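Local structure of galacto-N-biose/lacto-N-biose I transporter substrate-binding protein (Bifidobacterium longum, 2Z8F) at residues S368-K373 with T397-T402. The protein binds galacto-N-biose, the related lacto-N-biose and the milk sugar lacto-N-tetraose, probably to deliver such sugars to its ABC transporter for uptake. Sequence-based numbering, arbitrary orientation.
With BGC (beta-D-glucopyranose), chain C.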
loop_
_atom_site.group_PDB
_atom_site.type_symbol
_atom_site.label_atom_id
_atom_site.label_comp_id
_atom_site.label_asym_id
_atom_site.label_seq_id
_atom_site.Cartn_x
_atom_site.Cartn_y
_atom_site.Cartn_z
ATOM N N SER A 368 -7.670 -4.838 -9.988
ATOM C CA SER A 368 -6.798 -5.992 -9.806
ATOM C C SER A 368 -6.255 -6.547 -11.128
ATOM O O SER A 368 -5.097 -6.982 -11.195
ATOM C CB SER A 368 -7.544 -7.070 -9.027
ATOM O OG SER A 368 -8.589 -7.617 -9.807
ATOM N N ALA A 369 -7.093 -6.524 -12.167
ATOM C CA ALA A 369 -6.691 -6.965 -13.508
ATOM C C ALA A 369 -5.704 -5.992 -14.127
ATOM O O ALA A 369 -4.820 -6.394 -14.873
ATOM C CB ALA A 369 -7.923 -7.112 -14.419
ATOM N N VAL A 370 -5.895 -4.698 -13.867
ATOM C CA VAL A 370 -4.944 -3.703 -14.329
ATOM C C VAL A 370 -3.585 -3.892 -13.679
ATOM O O VAL A 370 -2.555 -3.901 -14.351
ATOM C CB VAL A 370 -5.482 -2.284 -14.098
ATOM C CG1 VAL A 370 -4.548 -1.270 -14.721
ATOM C CG2 VAL A 370 -6.885 -2.205 -14.676
ATOM N N ALA A 371 -3.580 -4.048 -12.357
ATOM C CA ALA A 371 -2.345 -4.290 -11.644
ATOM C C ALA A 371 -1.648 -5.572 -12.127
ATOM O O ALA A 371 -0.420 -5.587 -12.296
ATOM C CB ALA A 371 -2.634 -4.336 -10.146
ATOM N N ALA A 372 -2.437 -6.616 -12.385
ATOM C CA ALA A 372 -1.901 -7.874 -12.909
ATOM C C ALA A 372 -1.185 -7.650 -14.246
ATOM O O ALA A 372 -0.044 -8.100 -14.439
ATOM C CB ALA A 372 -3.014 -8.913 -13.040
ATOM N N LYS A 373 -1.832 -6.901 -15.143
ATOM C CA LYS A 373 -1.261 -6.611 -16.472
ATOM C C LYS A 373 -0.022 -5.747 -16.337
ATOM O O LYS A 373 0.978 -5.982 -17.011
ATOM C CB LYS A 373 -2.275 -5.900 -17.387
ATOM C CG LYS A 373 -1.740 -5.750 -18.822
ATOM C CD LYS A 373 -1.773 -7.118 -19.480
ATOM C CE LYS A 373 -0.926 -7.200 -20.697
ATOM N NZ LYS A 373 -1.121 -8.575 -21.241
ATOM N N THR A 397 -5.489 -0.096 -21.975
ATOM C CA THR A 397 -6.303 -1.086 -22.633
ATOM C C THR A 397 -6.958 -2.075 -21.659
ATOM O O THR A 397 -8.150 -2.365 -21.772
ATOM C CB THR A 397 -5.441 -1.818 -23.670
ATOM O OG1 THR A 397 -4.826 -0.839 -24.529
ATOM C CG2 THR A 397 -6.324 -2.649 -24.487
ATOM N N THR A 398 -6.193 -2.593 -20.699
ATOM C CA THR A 398 -6.776 -3.490 -19.698
ATOM C C THR A 398 -7.843 -2.824 -18.794
ATOM O O THR A 398 -8.851 -3.443 -18.412
ATOM C CB THR A 398 -5.674 -4.158 -18.862
ATOM O OG1 THR A 398 -4.835 -4.911 -19.752
ATOM C CG2 THR A 398 -6.279 -5.114 -17.842
ATOM N N SER A 399 -7.642 -1.549 -18.489
ATOM C CA SER A 399 -8.606 -0.785 -17.708
ATOM C C SER A 399 -9.938 -0.697 -18.456
ATOM O O SER A 399 -10.987 -1.041 -17.914
ATOM C CB SER A 399 -8.089 0.634 -17.441
ATOM O OG SER A 399 -6.941 0.654 -16.598
ATOM N N VAL A 400 -9.889 -0.225 -19.710
ATOM C CA VAL A 400 -11.105 -0.149 -20.502
ATOM C C VAL A 400 -11.790 -1.525 -20.660
ATOM O O VAL A 400 -13.006 -1.655 -20.435
ATOM C CB VAL A 400 -10.811 0.496 -21.867
ATOM C CG1 VAL A 400 -12.050 0.421 -22.725
ATOM C CG2 VAL A 400 -10.331 1.964 -21.669
ATOM N N ASP A 401 -11.014 -2.561 -20.977
ATOM C CA ASP A 401 -11.568 -3.904 -21.163
ATOM C C ASP A 401 -12.232 -4.416 -19.888
ATOM O O ASP A 401 -13.296 -5.025 -19.914
ATOM C CB ASP A 401 -10.471 -4.889 -21.597
ATOM C CG ASP A 401 -9.923 -4.600 -22.994
ATOM O OD1 ASP A 401 -10.479 -3.722 -23.675
ATOM O OD2 ASP A 401 -8.916 -5.243 -23.369
ATOM N N THR A 402 -11.582 -4.161 -18.760
ATOM C CA THR A 402 -12.068 -4.680 -17.487
ATOM C C THR A 402 -13.397 -4.010 -17.095
ATOM O O THR A 402 -14.319 -4.676 -16.667
ATOM C CB THR A 402 -10.986 -4.544 -16.396
ATOM O OG1 THR A 402 -9.811 -5.282 -16.787
ATOM C CG2 THR A 402 -11.491 -5.070 -15.040
HETATM C C2 BGC C . 0.250 -11.438 -9.746
HETATM C C3 BGC C . 0.389 -10.951 -8.303
HETATM C C4 BGC C . -0.089 -9.487 -8.131
HETATM C C5 BGC C . -1.454 -9.315 -8.817
HETATM C C6 BGC C . -2.036 -7.896 -8.796
HETATM C C1 BGC C . -1.139 -11.145 -10.277
HETATM O O1 BGC C . -1.153 -11.544 -11.629
HETATM O O2 BGC C . 0.485 -12.836 -9.826
HETATM O O3 BGC C . 1.746 -11.095 -7.950
HETATM O O4 BGC C . -0.239 -9.171 -6.751
HETATM O O5 BGC C . -1.400 -9.746 -10.173
HETATM O O6 BGC C . -3.438 -8.003 -9.019
#
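A369 begins the contact by setting its CB against T402, 3.5 Å from OG1, while its carbonyl O lies 3.5 Å from the methyl CG2 of T398. Just before it, on the face turned from the second helix, S368 O accepts a hydrogen bond donated by O6 of the glucose at 2.9 Å. A methyl group suits the place of A369, being short enough to let the axes of segments 368-373 and 397-402 approach to 8.7 Å. T402 OG1 does more than touch A369: it turns back one helical turn to T398 O, 2.6 Å away. That carbonyl also accepts the backbone N of T402, the two donors coming from opposite faces of its plane, an arrangement that satisfies the threonine hydroxyl inside its own helix. A valine in place of T402 would probably lose the hydroxyl's bond to T398 O and put a methyl where OG1 lies against A369 CB. V370, buried, spreads both methyls over S399, with CG2 3.4 Å from OG and CG1 at 3.6 Å. The serine is small enough to sit under this branched side chain, and its hydroxyl is engaged by A395 O and the hydroxyl of Y193. K373 ends the interface with its aliphatic part: CG, anti to the backbone N (chi1 -173°), passes 3.3 Å from T398 OG1, the two side chains crossing at about a right angle. A bend at chi2 then carries the chain away, and NZ pairs with E376. The segments run near-antiparallel, at 153°, in a periplasmic-binding-protein-type fold, where helix 389-405 backs helix 367-380, whose S368, A371 and A372 belong to the glycan pocket.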